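Ferredoxin (Rhodopseudomonas palustris, PDB 4LTU) carries a [2Fe-2S] cluster and probably shuttles electrons between redox partners, as expected of an adrenodoxin/putidaredoxin-type ferredoxin. Local coordinates at residues Pro2-Asp10 / Ile91-Ile102. Residues are numbered along the deposited sequence; the frame is centred on the assembly and turned at random.
Sequences PSITFIHPD and IAPELDGLVLRI. Unlike the reference sequence in segment 91-102: Ile102 (reference Leu).
Thr5 and Leu100 show how two strands far apart in sequence pair in parallel: Leu100 N donates a hydrogen bond to Thr5 O at 2.7 Å, while Leu100 O receives Ile7 N. The same alternation continues from Thr5 N to Leu98 O and from Ile102 N to Ile7 O, and Gly97 N adds a bond to Ser3 O from within the type II turn Leu95–Leu98. Gly97 has a positive phi (106°) that would press a side chain against the preceding carbonyl. A water donates to Gly97 O and reaches Thr5 OG1 only weakly.

Apolar contacts line both faces. On the face bearing Phe6 and Leu100, Leu100 CD1 lies 3.6 Å from Phe6 CE1, the two side chains running side by side, and Ile102 CG2 meets the Phe6 ring at its edge. Ile4 sends CG2 to Leu100 CD1 and CD1 to Ile91 CD1; an alanine here would probably cost Ile91 CD1 its partner, leaving Ile91 to Pro2 on this strand's segment, and open a gap beside Leu100. Helix 24-29 covers this face through Ala24, Ala27 and Ala28. On the face of Thr5, Ile7 and Arg101, Ile7 CD1 touches Val99 CG1 at 3.5 Å and Ile7 CB packs against Arg101 CG, the two side chains side by side, while Arg101 NH2 forms a salt bridge with Asp54.

A CH-pi contact lies where the pairing ends, at His8 and Ile102. With chi1 at 38°, Ile102 CG1 sits between backbone N and carbonyl carbon, carrying CD1 over one face of the His8 ring, 3.8 Å from its centroid.

Strand 3-7, between 13-17 and 99-101, thus joins the N-terminal hairpin to the C-terminal strand, the parallel pairing characteristic of the beta-grasp fold of [2Fe-2S] ferredoxins.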
ATOM      1  N   PRO A   2      -4.225  -8.503 -12.570  1.00 26.80           N
ATOM      2  CA  PRO A   2      -3.552  -7.238 -12.851  1.00 26.04           C
ATOM      3  C   PRO A   2      -2.122  -7.149 -12.322  1.00 25.94           C
ATOM      4  O   PRO A   2      -1.460  -8.172 -12.055  1.00 25.61           O
ATOM      5  CB  PRO A   2      -4.459  -6.213 -12.162  1.00 26.26           C
ATOM      6  CG  PRO A   2      -5.821  -6.779 -12.322  1.00 25.54           C
ATOM      7  CD  PRO A   2      -5.646  -8.294 -12.227  1.00 27.01           C
ATOM      8  N   SER A   3      -1.651  -5.915 -12.191  1.00 25.28           N
ATOM      9  CA  SER A   3      -0.256  -5.646 -11.994  1.00 25.01           C
ATOM     10  C   SER A   3      -0.121  -4.342 -11.228  1.00 24.87           C
ATOM     11  O   SER A   3      -0.768  -3.336 -11.561  1.00 24.36           O
ATOM     12  CB  SER A   3       0.419  -5.508 -13.363  1.00 25.95           C
ATOM     13  OG  SER A   3       1.813  -5.722 -13.278  1.00 25.20           O
ATOM     14  N   ILE A   4       0.731  -4.375 -10.206  1.00 24.02           N
ATOM     15  CA  ILE A   4       0.980  -3.235  -9.359  1.00 23.72           C
ATOM     16  C   ILE A   4       2.431  -2.900  -9.494  1.00 23.11           C
ATOM     17  O   ILE A   4       3.281  -3.775  -9.428  1.00 23.99           O
ATOM     18  CB  ILE A   4       0.760  -3.536  -7.844  1.00 24.04           C
ATOM     19  CG1 ILE A   4      -0.624  -4.111  -7.558  1.00 23.31           C
ATOM     20  CG2 ILE A   4       0.971  -2.272  -7.005  1.00 24.25           C
ATOM     21  CD1 ILE A   4      -0.672  -4.783  -6.207  1.00 22.80           C
ATOM     22  N   THR A   5       2.716  -1.615  -9.631  1.00 22.40           N
ATOM     23  CA  THR A   5       4.095  -1.126  -9.613  1.00 21.17           C
ATOM     24  C   THR A   5       4.452  -0.619  -8.210  1.00 20.61           C
ATOM     25  O   THR A   5       3.761   0.254  -7.683  1.00 20.24           O
ATOM     26  CB  THR A   5       4.247   0.006 -10.643  1.00 20.36           C
ATOM     27  OG1 THR A   5       3.581  -0.381 -11.862  1.00 21.89           O
ATOM     28  CG2 THR A   5       5.681   0.293 -10.917  1.00 18.64           C
ATOM     29  N   PHE A   6       5.512  -1.170  -7.607  1.00 19.83           N
ATOM     30  CA  PHE A   6       6.015  -0.682  -6.320  1.00 19.56           C
ATOM     31  C   PHE A   6       7.343   0.069  -6.490  1.00 20.06           C
ATOM     32  O   PHE A   6       8.235  -0.414  -7.199  1.00 19.81           O
ATOM     33  CB  PHE A   6       6.244  -1.828  -5.330  1.00 19.52           C
ATOM     34  CG  PHE A   6       4.996  -2.302  -4.611  1.00 19.13           C
ATOM     35  CD1 PHE A   6       4.611  -1.729  -3.393  1.00 18.25           C
ATOM     36  CD2 PHE A   6       4.239  -3.352  -5.124  1.00 15.61           C
ATOM     37  CE1 PHE A   6       3.464  -2.188  -2.707  1.00 18.11           C
ATOM     38  CE2 PHE A   6       3.092  -3.813  -4.454  1.00 16.13           C
ATOM     39  CZ  PHE A   6       2.704  -3.234  -3.247  1.00 16.61           C
ATOM     40  N   ILE A   7       7.483   1.221  -5.825  1.00 19.20           N
ATOM     41  CA  ILE A   7       8.742   1.990  -5.864  1.00 19.54           C
ATOM     42  C   ILE A   7       9.377   2.156  -4.481  1.00 19.21           C
ATOM     43  O   ILE A   7       8.747   2.653  -3.553  1.00 18.55           O
ATOM     44  CB  ILE A   7       8.544   3.361  -6.551  1.00 19.39           C
ATOM     45  CG1 ILE A   7       8.237   3.146  -8.026  1.00 18.88           C
ATOM     46  CG2 ILE A   7       9.771   4.287  -6.345  1.00 20.31           C
ATOM     47  CD1 ILE A   7       7.199   4.077  -8.544  1.00 20.18           C
ATOM     48  N   HIS A   8      10.623   1.711  -4.364  1.00 20.06           N
ATOM     49  CA  HIS A   8      11.409   1.798  -3.126  1.00 20.46           C
ATOM     50  C   HIS A   8      11.890   3.216  -2.893  1.00 21.60           C
ATOM     51  O   HIS A   8      11.955   4.013  -3.840  1.00 23.30           O
ATOM     52  CB  HIS A   8      12.581   0.806  -3.160  1.00 19.35           C
ATOM     53  CG  HIS A   8      12.134  -0.627  -3.186  1.00 18.76           C
ATOM     54  ND1 HIS A   8      11.718  -1.253  -4.341  1.00 17.07           N
ATOM     55  CD2 HIS A   8      11.981  -1.535  -2.189  1.00 16.13           C
ATOM     56  CE1 HIS A   8      11.339  -2.486  -4.058  1.00 17.12           C
ATOM     57  NE2 HIS A   8      11.498  -2.688  -2.763  1.00 17.14           N
ATOM     58  N   PRO A   9      12.197   3.558  -1.637  1.00 22.49           N
ATOM     59  CA  PRO A   9      12.764   4.868  -1.311  1.00 23.48           C
ATOM     60  C   PRO A   9      13.839   5.306  -2.314  1.00 24.56           C
ATOM     61  O   PRO A   9      13.906   6.503  -2.680  1.00 24.73           O
ATOM     62  CB  PRO A   9      13.407   4.647   0.073  1.00 23.52           C
ATOM     63  CG  PRO A   9      13.090   3.246   0.472  1.00 23.01           C
ATOM     64  CD  PRO A   9      12.010   2.732  -0.430  1.00 22.61           C
ATOM     65  N   ASP A  10      14.656   4.345  -2.766  1.00 24.48           N
ATOM     66  CA  ASP A  10      15.777   4.654  -3.667  1.00 24.64           C
ATOM     67  C   ASP A  10      15.350   4.959  -5.097  1.00 24.62           C
ATOM     68  O   ASP A  10      16.128   5.528  -5.862  1.00 25.62           O
ATOM     69  CB  ASP A  10      16.889   3.574  -3.616  1.00 23.91           C
ATOM     70  CG  ASP A  10      16.382   2.157  -3.884  1.00 24.09           C
ATOM     71  OD1 ASP A  10      17.163   1.222  -3.630  1.00 27.19           O
ATOM     72  OD2 ASP A  10      15.243   1.947  -4.356  1.00 19.66           O
ATOM     73  N   ILE A  91      -7.465  -4.788  -5.171  1.00 25.55           N
ATOM     74  CA  ILE A  91      -7.184  -4.687  -6.595  1.00 26.27           C
ATOM     75  C   ILE A  91      -8.374  -5.099  -7.456  1.00 26.59           C
ATOM     76  O   ILE A  91      -9.086  -6.065  -7.152  1.00 26.35           O
ATOM     77  CB  ILE A  91      -5.868  -5.393  -6.963  1.00 26.67           C
ATOM     78  CG1 ILE A  91      -4.724  -4.513  -6.479  1.00 27.05           C
ATOM     79  CG2 ILE A  91      -5.720  -5.570  -8.500  1.00 26.86           C
ATOM     80  CD1 ILE A  91      -3.784  -5.220  -5.575  1.00 30.59           C
ATOM     81  N   ALA A  92      -8.593  -4.301  -8.499  1.00 27.21           N
ATOM     82  CA  ALA A  92      -9.680  -4.477  -9.460  1.00 27.88           C
ATOM     83  C   ALA A  92      -9.126  -4.128 -10.843  1.00 28.20           C
ATOM     84  O   ALA A  92      -8.067  -3.496 -10.945  1.00 28.76           O
ATOM     85  CB  ALA A  92     -10.858  -3.557  -9.106  1.00 28.23           C
ATOM     86  N   PRO A  93      -9.825  -4.542 -11.915  1.00 28.52           N
ATOM     87  CA  PRO A  93      -9.283  -4.324 -13.265  1.00 28.36           C
ATOM     88  C   PRO A  93      -8.758  -2.899 -13.455  1.00 28.28           C
ATOM     89  O   PRO A  93      -7.655  -2.698 -13.981  1.00 28.48           O
ATOM     90  CB  PRO A  93     -10.505  -4.559 -14.177  1.00 28.66           C
ATOM     91  CG  PRO A  93     -11.409  -5.441 -13.370  1.00 28.53           C
ATOM     92  CD  PRO A  93     -11.195  -5.097 -11.939  1.00 27.78           C
ATOM     93  N   GLU A  94      -9.548  -1.930 -12.993  1.00 28.23           N
ATOM     94  CA  GLU A  94      -9.277  -0.510 -13.124  1.00 28.16           C
ATOM     95  C   GLU A  94      -7.991  -0.073 -12.422  1.00 27.68           C
ATOM     96  O   GLU A  94      -7.476   1.022 -12.696  1.00 27.18           O
ATOM     97  CB  GLU A  94     -10.452   0.305 -12.580  1.00 28.74           C
ATOM     98  CG  GLU A  94     -11.834  -0.365 -12.732  1.00 32.60           C
ATOM     99  CD  GLU A  94     -12.276  -1.156 -11.487  1.00 36.39           C
ATOM    100  OE1 GLU A  94     -11.910  -0.756 -10.357  1.00 38.22           O
ATOM    101  OE2 GLU A  94     -13.014  -2.158 -11.637  1.00 38.45           O
ATOM    102  N   LEU A  95      -7.471  -0.907 -11.521  1.00 26.84           N
ATOM    103  CA  LEU A  95      -6.213  -0.564 -10.851  1.00 26.47           C
ATOM    104  C   LEU A  95      -5.004  -1.275 -11.460  1.00 26.15           C
ATOM    105  O   LEU A  95      -3.897  -1.231 -10.905  1.00 25.85           O
ATOM    106  CB  LEU A  95      -6.299  -0.752  -9.329  1.00 26.43           C
ATOM    107  CG  LEU A  95      -7.518  -0.111  -8.651  1.00 25.75           C
ATOM    108  CD1 LEU A  95      -7.564  -0.483  -7.202  1.00 24.86           C
ATOM    109  CD2 LEU A  95      -7.514   1.399  -8.815  1.00 26.26           C
ATOM    110  N   ASP A  96      -5.223  -1.929 -12.600  1.00 25.50           N
ATOM    111  CA  ASP A  96      -4.134  -2.573 -13.322  1.00 25.51           C
ATOM    112  C   ASP A  96      -3.271  -1.407 -13.727  1.00 24.77           C
ATOM    113  O   ASP A  96      -3.753  -0.490 -14.419  1.00 25.55           O
ATOM    114  CB  ASP A  96      -4.673  -3.341 -14.541  1.00 25.75           C
ATOM    115  CG  ASP A  96      -3.586  -4.092 -15.333  1.00 27.56           C
ATOM    116  OD1 ASP A  96      -2.390  -4.093 -14.977  1.00 29.03           O
ATOM    117  OD2 ASP A  96      -3.958  -4.714 -16.347  1.00 31.11           O
ATOM    118  N   GLY A  97      -2.032  -1.406 -13.249  1.00 23.65           N
ATOM    119  CA  GLY A  97      -1.118  -0.267 -13.421  1.00 23.16           C
ATOM    120  C   GLY A  97      -0.868   0.589 -12.181  1.00 22.60           C
ATOM    121  O   GLY A  97      -0.016   1.494 -12.206  1.00 22.87           O
ATOM    122  N   LEU A  98      -1.589   0.304 -11.088  1.00 21.21           N
ATOM    123  CA  LEU A  98      -1.459   1.077  -9.840  1.00 19.53           C
ATOM    124  C   LEU A  98      -0.020   1.208  -9.357  1.00 19.18           C
ATOM    125  O   LEU A  98       0.741   0.222  -9.314  1.00 18.63           O
ATOM    126  CB  LEU A  98      -2.318   0.460  -8.728  1.00 19.39           C
ATOM    127  CG  LEU A  98      -2.371   1.176  -7.371  1.00 18.32           C
ATOM    128  CD1 LEU A  98      -3.138   2.493  -7.433  1.00 15.42           C
ATOM    129  CD2 LEU A  98      -2.952   0.249  -6.321  1.00 15.62           C
ATOM    130  N   VAL A  99       0.351   2.430  -8.971  1.00 18.75           N
ATOM    131  CA  VAL A  99       1.717   2.695  -8.577  1.00 17.51           C
ATOM    132  C   VAL A  99       1.741   3.006  -7.093  1.00 17.34           C
ATOM    133  O   VAL A  99       1.009   3.873  -6.622  1.00 16.75           O
ATOM    134  CB  VAL A  99       2.320   3.865  -9.388  1.00 18.15           C
ATOM    135  CG1 VAL A  99       3.758   4.251  -8.876  1.00 17.70           C
ATOM    136  CG2 VAL A  99       2.334   3.541 -10.855  1.00 17.66           C
ATOM    137  N   LEU A 100       2.561   2.283  -6.348  1.00 16.69           N
ATOM    138  CA  LEU A 100       2.687   2.576  -4.926  1.00 17.99           C
ATOM    139  C   LEU A 100       4.145   2.772  -4.552  1.00 18.61           C
ATOM    140  O   LEU A 100       5.006   2.036  -5.004  1.00 18.79           O
ATOM    141  CB  LEU A 100       2.066   1.472  -4.064  1.00 17.00           C
ATOM    142  CG  LEU A 100       0.662   0.950  -4.353  1.00 16.14           C
ATOM    143  CD1 LEU A 100       0.460  -0.335  -3.506  1.00 15.20           C
ATOM    144  CD2 LEU A 100      -0.398   2.014  -4.073  1.00 11.77           C
ATOM    145  N   ARG A 101       4.408   3.792  -3.754  1.00 19.90           N
ATOM    146  CA  ARG A 101       5.743   4.017  -3.241  1.00 21.38           C
ATOM    147  C   ARG A 101       5.719   3.701  -1.763  1.00 22.02           C
ATOM    148  O   ARG A 101       4.740   3.998  -1.058  1.00 22.08           O
ATOM    149  CB  ARG A 101       6.208   5.445  -3.538  1.00 21.94           C
ATOM    150  CG  ARG A 101       6.142   5.737  -5.073  1.00 26.45           C
ATOM    151  CD  ARG A 101       6.888   6.992  -5.507  1.00 32.24           C
ATOM    152  NE  ARG A 101       5.967   8.105  -5.663  1.00 36.92           N
ATOM    153  CZ  ARG A 101       5.769   8.761  -6.797  1.00 38.86           C
ATOM    154  NH1 ARG A 101       6.467   8.439  -7.890  1.00 39.17           N
ATOM    155  NH2 ARG A 101       4.891   9.759  -6.824  1.00 38.81           N
ATOM    156  N   ILE A 102       6.808   3.095  -1.310  1.00 22.67           N
ATOM    157  CA  ILE A 102       6.943   2.591   0.029  1.00 23.37           C
ATOM    158  C   ILE A 102       7.839   3.522   0.852  1.00 23.52           C
ATOM    159  O   ILE A 102       8.829   4.054   0.338  1.00 23.31           O
ATOM    160  CB  ILE A 102       7.433   1.115   0.055  1.00 23.70           C
ATOM    161  CG1 ILE A 102       8.455   0.828  -1.022  1.00 24.48           C
ATOM    162  CG2 ILE A 102       6.255   0.123  -0.162  1.00 24.19           C
ATOM    163  CD1 ILE A 102       8.713  -0.696  -1.213  1.00 25.09           C
TER
HETATM  164  O   HOH W   1       2.258   1.946 -13.927  1.00 17.32           O